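Local coordinates for protein PHO85 cyclin-10 (Saccharomyces cerevisiae, PDB 4KRD) that serves as a cyclin partner of the cyclin-dependent kinase PHO85, directing it to phosphorylate and negatively regulate glycogen synthase GSY2, and so limits glycogen accumulation, at residues V27-P32 and S188-A193; E45-L50 and F107-L112; T100-A105 and A139-S144. One frame throughout, in Å; residues are numbered along the deposited sequence.

The three contacts illustrate how the helices of a mainly helical cyclin domain gather round one buried helix. Helix 99-113 supplies a segment to both contact 2 and contact 3, whose centres lie about 12 Å apart and only about 5 and 7 Å from the centre of the chain. Contact 1 is peripheral, with its centre about 17 Å from that of the chain, yet it joins the same helix: Leu192 packs on Thr100, Leu103 and Val104 of contact 3, and Lys191 on Phe107 of contact 2. Both inner contacts are nested within the loop that contact 1 closes. The other protein chain of the assembly, presumably the kinase, reaches contacts 1 and 3 but not contact 2.

Contact 1. Residues V27-P32 and S188-A193; sequences VDVEVP and SNRKLA
Val29, Val31 and Pro32 lie in an extended loop that drapes across the first turn of helix 189-203, an apolar contact joining the approach to helix 36-54 to the last helix of the chain. Val29 CG1 meets Ala193 CB at 3.9 Å and also rests against Arg190 CA and CG. Farther along, the ring of Pro32 packs on the backbone of Ala193, with CG 3.8 Å from its CA, and crosses the Leu192 side chain at about a right angle. The two methyls of Val31 divide the work. With CG1 opposite the backbone N (chi1 -178°), that methyl runs beside Leu192 CD1, while Val31 CG2 sits over the face of the Asn189 amide, 3.2 Å from Asn189 OD1. At the other end, Arg190 bends at chi3 (72°), and its CD comes 3.6 Å from Val27 CA. Its guanidinium continues to the preceding residues of the chain: NH2 makes a salt bridge with Glu18 OE1 and a hydrogen bond to Ile25 O, tying the N-terminal arm to the helix. Were an alanine here, Glu18 would probably lose its positive mate, Ile25 O would lose a donor, and Val27 and Val29 would face a gap where the aliphatic chain had lain. Ser188 caps the start of the helix, its OG accepting from Lys191 N at 3.2 Å. Lys191 points away from the loop, and its NZ forms a salt bridge outside this contact, with an acidic side chain of the other protein chain, which also packs on Val31, Asn189 and Leu192. The arrangement is that of a serine N-capped helix start overlaid by an N-terminal loop, placed at the partner-facing surface of this cyclin domain.

Contact 2. Residues E45-L50 and F107-L112; sequences ETIELL and FLIDTL
The carboxylate of Asp110 is the flat group here, and it turns its oxygen end toward Thr46 of the neighbouring helix. A methyl, Thr46 CG2, lies to one side of the carboxylate plane, 3.6 Å from Asp110 OD1. Water 1 sits beyond the oxygens and bridges the helices, donating to Asp110 OD1 and to Thr46 OG1 at 2.9 Å each. That hydroxyl, which stands beside its own backbone N (chi1 -61°), also hydrogen-bonds with Asn42 O one turn earlier, so the threonine turns its polar branch to water and backbone and its methyl to Ile109 and Asp110. Next to the water bridge the contact is apolar and centred on one methyl. Ile109 CD1 touches Thr46 CG2 at 3.6 Å and Ile47 CG1 at 3.8 Å, and meets Leu50 CD1 more loosely at 4.3 Å. The axes of the two short segments, nearly parallel at 18°, stay 10.5 Å apart, and Ile109 CD1 spans much of that separation. Around the pair, Ile47 packs on Val133 and Ile137 of helix 130-148, Asp110 on Leu198 of helix 189-203, and Leu112 on helix 166-180, so that the pair sits among these three helices.

Contact 3. Residues T100-A105 and A139-S144; sequences TVYLVA and AAVRLS
Ser144 of helix 130-148 inserts its side chain beside Val101 and Val104 of helix 99-113, a steep helix crossing within the cyclin fold, consistent with a central helix wrapped by others. The segment axes cross at 120° with a closest approach of 8.4 Å, a closeness that small residues permit. At the tight part Ala105 CB lies 3.7 Å from Ala140 O and 4.2 Å from Ala140 CB, so two alanines bring the backbones together, while Val104 CB presses on Ser144 OG at 3.4 Å. The looser part is not a solvent edge, since the touching residues are all buried. There Val141 CG2 comes only to the edge of the Tyr102 ring, 4.0 Å from CE1, and Val101 CG1 stands 4.4 Å from Val141 CG1. Phe43 of helix 36-54 packs on both Ala105 and Val141 from outside the pair, and Tyr97 packs against both Tyr102 and Val141. The polar centre is satisfied inside the interface. With its hydroxyl swung opposite the backbone N (chi1 170°), Ser144 OG donates to Val101 O at 2.6 Å, lying in the carbonyl plane and using one of the oxygen's lone pairs (C=O···OG angle 121°), while that same oxygen keeps its helical bond from Ala105 N.

Contact 1. Residues V27-P32 and S188-A193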
# COMPACT_ATOMS: atom_id res chain seq x y z
N VAL B 27 16.19 11.87 7.19
CA VAL B 27 15.11 10.89 7.28
C VAL B 27 13.86 11.50 7.90
O VAL B 27 12.75 11.01 7.70
CB VAL B 27 15.54 9.64 8.07
CG1 VAL B 27 15.73 10.00 9.54
CG2 VAL B 27 14.52 8.53 7.91
N ASP B 28 14.04 12.59 8.64
CA ASP B 28 12.91 13.26 9.28
C ASP B 28 12.50 14.55 8.55
O ASP B 28 11.84 15.41 9.14
CB ASP B 28 13.23 13.57 10.75
N VAL B 29 12.87 14.67 7.28
CA VAL B 29 12.51 15.85 6.49
C VAL B 29 10.99 16.06 6.49
O VAL B 29 10.22 15.11 6.60
CB VAL B 29 13.05 15.76 5.03
CG1 VAL B 29 12.24 14.78 4.21
CG2 VAL B 29 13.07 17.14 4.38
N GLU B 30 10.57 17.32 6.39
CA GLU B 30 9.14 17.63 6.46
C GLU B 30 8.53 17.76 5.08
O GLU B 30 9.18 18.23 4.14
CB GLU B 30 8.91 18.90 7.28
N VAL B 31 7.27 17.35 4.95
CA VAL B 31 6.54 17.53 3.70
C VAL B 31 6.67 18.98 3.28
O VAL B 31 6.38 19.89 4.06
CB VAL B 31 5.04 17.17 3.83
CG1 VAL B 31 4.33 17.33 2.48
CG2 VAL B 31 4.86 15.76 4.37
N PRO B 32 7.12 19.20 2.03
CA PRO B 32 7.33 20.56 1.52
C PRO B 32 6.04 21.37 1.53
O PRO B 32 5.01 20.88 1.07
CB PRO B 32 7.79 20.32 0.08
CG PRO B 32 8.30 18.91 0.06
CD PRO B 32 7.42 18.18 1.03
N SER B 188 6.56 8.45 0.47
CA SER B 188 7.08 8.88 1.76
C SER B 188 7.40 10.38 1.69
O SER B 188 7.56 10.93 0.60
CB SER B 188 8.38 8.14 2.09
OG SER B 188 9.45 8.65 1.30
N ASN B 189 7.52 11.01 2.85
CA ASN B 189 7.89 12.42 2.93
C ASN B 189 9.22 12.72 2.23
O ASN B 189 9.36 13.76 1.58
CB ASN B 189 7.92 12.90 4.39
CG ASN B 189 6.54 12.88 5.05
OD1 ASN B 189 5.52 12.68 4.40
ND2 ASN B 189 6.51 13.10 6.36
N ARG B 190 10.19 11.82 2.33
CA ARG B 190 11.47 12.04 1.68
C ARG B 190 11.40 12.00 0.16
O ARG B 190 12.18 12.66 -0.51
CB ARG B 190 12.53 11.05 2.16
CG ARG B 190 12.78 11.09 3.66
CD ARG B 190 13.74 10.00 4.06
NE ARG B 190 15.10 10.27 3.62
CZ ARG B 190 15.96 9.34 3.24
NH1 ARG B 190 15.60 8.07 3.24
NH2 ARG B 190 17.19 9.68 2.86
N LYS B 191 10.47 11.23 -0.39
CA LYS B 191 10.32 11.23 -1.84
C LYS B 191 9.64 12.52 -2.30
O LYS B 191 10.04 13.12 -3.30
CB LYS B 191 9.62 9.96 -2.35
CG LYS B 191 10.48 8.71 -2.06
CD LYS B 191 10.04 7.52 -2.87
CE LYS B 191 10.99 6.35 -2.66
NZ LYS B 191 10.83 5.71 -1.33
N LEU B 192 8.65 12.98 -1.52
CA LEU B 192 8.00 14.26 -1.77
C LEU B 192 9.05 15.36 -1.77
O LEU B 192 9.07 16.23 -2.66
CB LEU B 192 6.93 14.56 -0.72
CG LEU B 192 5.66 13.70 -0.72
CD1 LEU B 192 4.56 14.34 0.11
CD2 LEU B 192 5.18 13.49 -2.13
N ALA B 193 9.94 15.32 -0.78
CA ALA B 193 11.00 16.31 -0.67
C ALA B 193 11.97 16.22 -1.84
O ALA B 193 12.31 17.23 -2.44
CB ALA B 193 11.74 16.15 0.64

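Contact 2. Residues E45-L50 and F107-L112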
# COMPACT_ATOMS: atom_id res chain seq x y z
N GLU B 45 9.60 21.90 -15.12
CA GLU B 45 11.02 22.26 -15.20
C GLU B 45 11.92 21.02 -15.12
O GLU B 45 12.98 20.98 -15.76
CB GLU B 45 11.37 23.28 -14.12
CG GLU B 45 12.71 23.96 -14.34
CD GLU B 45 13.08 24.90 -13.21
OE1 GLU B 45 12.24 25.10 -12.31
OE2 GLU B 45 14.20 25.45 -13.22
N THR B 46 11.50 20.01 -14.36
CA THR B 46 12.24 18.75 -14.30
C THR B 46 12.27 18.12 -15.68
O THR B 46 13.32 17.64 -16.14
CB THR B 46 11.59 17.76 -13.30
OG1 THR B 46 11.60 18.34 -11.98
CG2 THR B 46 12.35 16.44 -13.26
N ILE B 47 11.13 18.12 -16.36
CA ILE B 47 11.07 17.61 -17.72
C ILE B 47 12.01 18.40 -18.65
O ILE B 47 12.77 17.81 -19.42
CB ILE B 47 9.64 17.65 -18.28
CG1 ILE B 47 8.77 16.63 -17.55
CG2 ILE B 47 9.69 17.34 -19.78
CD1 ILE B 47 7.27 16.90 -17.62
N GLU B 48 11.96 19.72 -18.57
CA GLU B 48 12.83 20.53 -19.42
C GLU B 48 14.31 20.23 -19.19
O GLU B 48 15.07 20.16 -20.15
CB GLU B 48 12.53 22.02 -19.24
CG GLU B 48 11.18 22.40 -19.82
CD GLU B 48 10.75 23.81 -19.47
OE1 GLU B 48 11.58 24.58 -18.92
OE2 GLU B 48 9.57 24.15 -19.74
N LEU B 49 14.71 20.03 -17.94
CA LEU B 49 16.12 19.73 -17.65
C LEU B 49 16.54 18.33 -18.08
O LEU B 49 17.64 18.13 -18.59
CB LEU B 49 16.45 19.99 -16.18
CG LEU B 49 16.35 21.46 -15.79
CD1 LEU B 49 16.50 21.66 -14.30
CD2 LEU B 49 17.38 22.30 -16.56
N LEU B 50 15.65 17.36 -17.92
CA LEU B 50 15.94 16.02 -18.42
C LEU B 50 16.13 16.06 -19.94
O LEU B 50 17.00 15.38 -20.49
CB LEU B 50 14.82 15.05 -18.03
CG LEU B 50 14.82 14.77 -16.53
CD1 LEU B 50 13.56 13.98 -16.12
CD2 LEU B 50 16.10 14.02 -16.20
N PHE B 107 8.60 12.78 -8.90
CA PHE B 107 9.53 11.77 -8.42
C PHE B 107 9.52 10.52 -9.30
O PHE B 107 10.55 9.87 -9.45
CB PHE B 107 9.27 11.36 -6.95
CG PHE B 107 10.32 10.43 -6.43
CD1 PHE B 107 11.55 10.93 -6.00
CD2 PHE B 107 10.13 9.05 -6.44
CE1 PHE B 107 12.55 10.07 -5.55
CE2 PHE B 107 11.13 8.19 -6.01
CZ PHE B 107 12.34 8.70 -5.56
N LEU B 108 8.36 10.19 -9.87
CA LEU B 108 8.29 9.04 -10.78
C LEU B 108 9.19 9.26 -12.01
O LEU B 108 9.91 8.36 -12.44
CB LEU B 108 6.84 8.75 -11.21
CG LEU B 108 5.88 8.27 -10.10
CD1 LEU B 108 4.46 8.07 -10.64
CD2 LEU B 108 6.40 6.99 -9.45
N ILE B 109 9.16 10.47 -12.57
CA ILE B 109 10.04 10.73 -13.70
C ILE B 109 11.51 10.82 -13.26
O ILE B 109 12.39 10.34 -13.97
CB ILE B 109 9.59 11.97 -14.53
CG1 ILE B 109 9.62 13.24 -13.67
CG2 ILE B 109 8.19 11.76 -15.11
CD1 ILE B 109 9.56 14.53 -14.52
N ASP B 110 11.75 11.40 -12.09
CA ASP B 110 13.07 11.40 -11.43
C ASP B 110 13.65 10.01 -11.35
O ASP B 110 14.80 9.78 -11.70
CB ASP B 110 12.96 11.88 -9.97
CG ASP B 110 12.82 13.40 -9.83
OD1 ASP B 110 13.29 14.13 -10.72
OD2 ASP B 110 12.26 13.84 -8.80
N THR B 111 12.86 9.06 -10.86
CA THR B 111 13.40 7.73 -10.63
C THR B 111 13.52 6.92 -11.92
O THR B 111 14.33 5.99 -12.01
CB THR B 111 12.59 6.98 -9.52
OG1 THR B 111 13.35 5.85 -9.06
CG2 THR B 111 11.26 6.52 -10.06
N LEU B 112 12.74 7.28 -12.93
CA LEU B 112 12.89 6.65 -14.23
C LEU B 112 14.20 7.10 -14.92
O LEU B 112 14.92 6.29 -15.53
CB LEU B 112 11.69 6.97 -15.13
CG LEU B 112 11.67 6.44 -16.57
CD1 LEU B 112 12.01 4.94 -16.65
CD2 LEU B 112 10.34 6.76 -17.28
O HOH W 1 12.82 16.82 -9.89

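Contact 3. Residues T100-A105 and A139-S144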
# COMPACT_ATOMS: atom_id res chain seq x y z
N THR B 100 0.51 17.30 -3.82
CA THR B 100 1.14 16.00 -3.61
C THR B 100 1.12 15.13 -4.86
O THR B 100 2.04 14.33 -5.09
CB THR B 100 0.42 15.24 -2.49
OG1 THR B 100 0.34 16.07 -1.33
CG2 THR B 100 1.18 13.96 -2.14
N VAL B 101 0.09 15.27 -5.67
CA VAL B 101 -0.05 14.47 -6.87
C VAL B 101 1.09 14.75 -7.86
O VAL B 101 1.69 13.83 -8.42
CB VAL B 101 -1.43 14.66 -7.52
CG1 VAL B 101 -1.48 14.03 -8.91
CG2 VAL B 101 -2.51 14.08 -6.60
N TYR B 102 1.41 16.03 -8.02
CA TYR B 102 2.47 16.44 -8.93
C TYR B 102 3.87 16.20 -8.36
O TYR B 102 4.80 15.92 -9.11
CB TYR B 102 2.23 17.89 -9.38
CG TYR B 102 0.87 18.03 -10.03
CD1 TYR B 102 0.60 17.41 -11.24
CD2 TYR B 102 -0.15 18.75 -9.42
CE1 TYR B 102 -0.62 17.50 -11.83
CE2 TYR B 102 -1.39 18.87 -10.02
CZ TYR B 102 -1.62 18.24 -11.23
OH TYR B 102 -2.84 18.32 -11.87
N LEU B 103 4.01 16.29 -7.04
CA LEU B 103 5.30 15.98 -6.42
C LEU B 103 5.65 14.51 -6.64
O LEU B 103 6.78 14.17 -6.99
CB LEU B 103 5.30 16.30 -4.92
CG LEU B 103 4.91 17.73 -4.52
CD1 LEU B 103 4.78 17.86 -3.00
CD2 LEU B 103 5.91 18.73 -5.08
N VAL B 104 4.67 13.64 -6.44
CA VAL B 104 4.87 12.21 -6.69
C VAL B 104 5.10 11.96 -8.19
O VAL B 104 5.95 11.15 -8.57
CB VAL B 104 3.69 11.35 -6.16
CG1 VAL B 104 3.78 9.94 -6.70
CG2 VAL B 104 3.67 11.32 -4.60
N ALA B 105 4.34 12.65 -9.03
CA ALA B 105 4.53 12.54 -10.48
C ALA B 105 5.95 12.91 -10.85
O ALA B 105 6.57 12.26 -11.71
CB ALA B 105 3.53 13.44 -11.22
N ALA B 139 0.88 9.41 -18.03
CA ALA B 139 1.16 8.23 -17.18
C ALA B 139 1.57 8.58 -15.76
O ALA B 139 1.09 7.96 -14.79
CB ALA B 139 2.23 7.36 -17.85
N ALA B 140 2.46 9.56 -15.61
CA ALA B 140 2.99 9.91 -14.29
C ALA B 140 1.92 10.52 -13.40
O ALA B 140 1.86 10.26 -12.19
CB ALA B 140 4.20 10.85 -14.41
N VAL B 141 1.04 11.33 -13.99
CA VAL B 141 -0.05 11.88 -13.21
C VAL B 141 -1.02 10.78 -12.80
O VAL B 141 -1.44 10.74 -11.66
CB VAL B 141 -0.81 13.01 -13.94
CG1 VAL B 141 -2.11 13.36 -13.19
CG2 VAL B 141 0.10 14.25 -14.10
N ARG B 142 -1.35 9.88 -13.72
CA ARG B 142 -2.36 8.86 -13.45
C ARG B 142 -1.87 7.88 -12.40
O ARG B 142 -2.59 7.55 -11.46
CB ARG B 142 -2.76 8.14 -14.75
CG ARG B 142 -3.80 7.02 -14.56
CD ARG B 142 -5.13 7.55 -14.01
NE ARG B 142 -6.21 6.57 -14.16
CZ ARG B 142 -7.42 6.72 -13.65
NH1 ARG B 142 -7.71 7.81 -12.95
NH2 ARG B 142 -8.34 5.78 -13.83
N LEU B 143 -0.63 7.43 -12.55
CA LEU B 143 -0.03 6.49 -11.60
C LEU B 143 0.08 7.15 -10.23
O LEU B 143 -0.19 6.52 -9.20
CB LEU B 143 1.36 6.06 -12.12
CG LEU B 143 1.83 4.64 -11.82
CD1 LEU B 143 0.69 3.65 -11.99
CD2 LEU B 143 3.01 4.25 -12.73
N SER B 144 0.46 8.42 -10.22
CA SER B 144 0.58 9.17 -8.99
C SER B 144 -0.73 9.19 -8.19
O SER B 144 -0.73 8.94 -6.98
CB SER B 144 1.05 10.61 -9.27
OG SER B 144 0.95 11.39 -8.09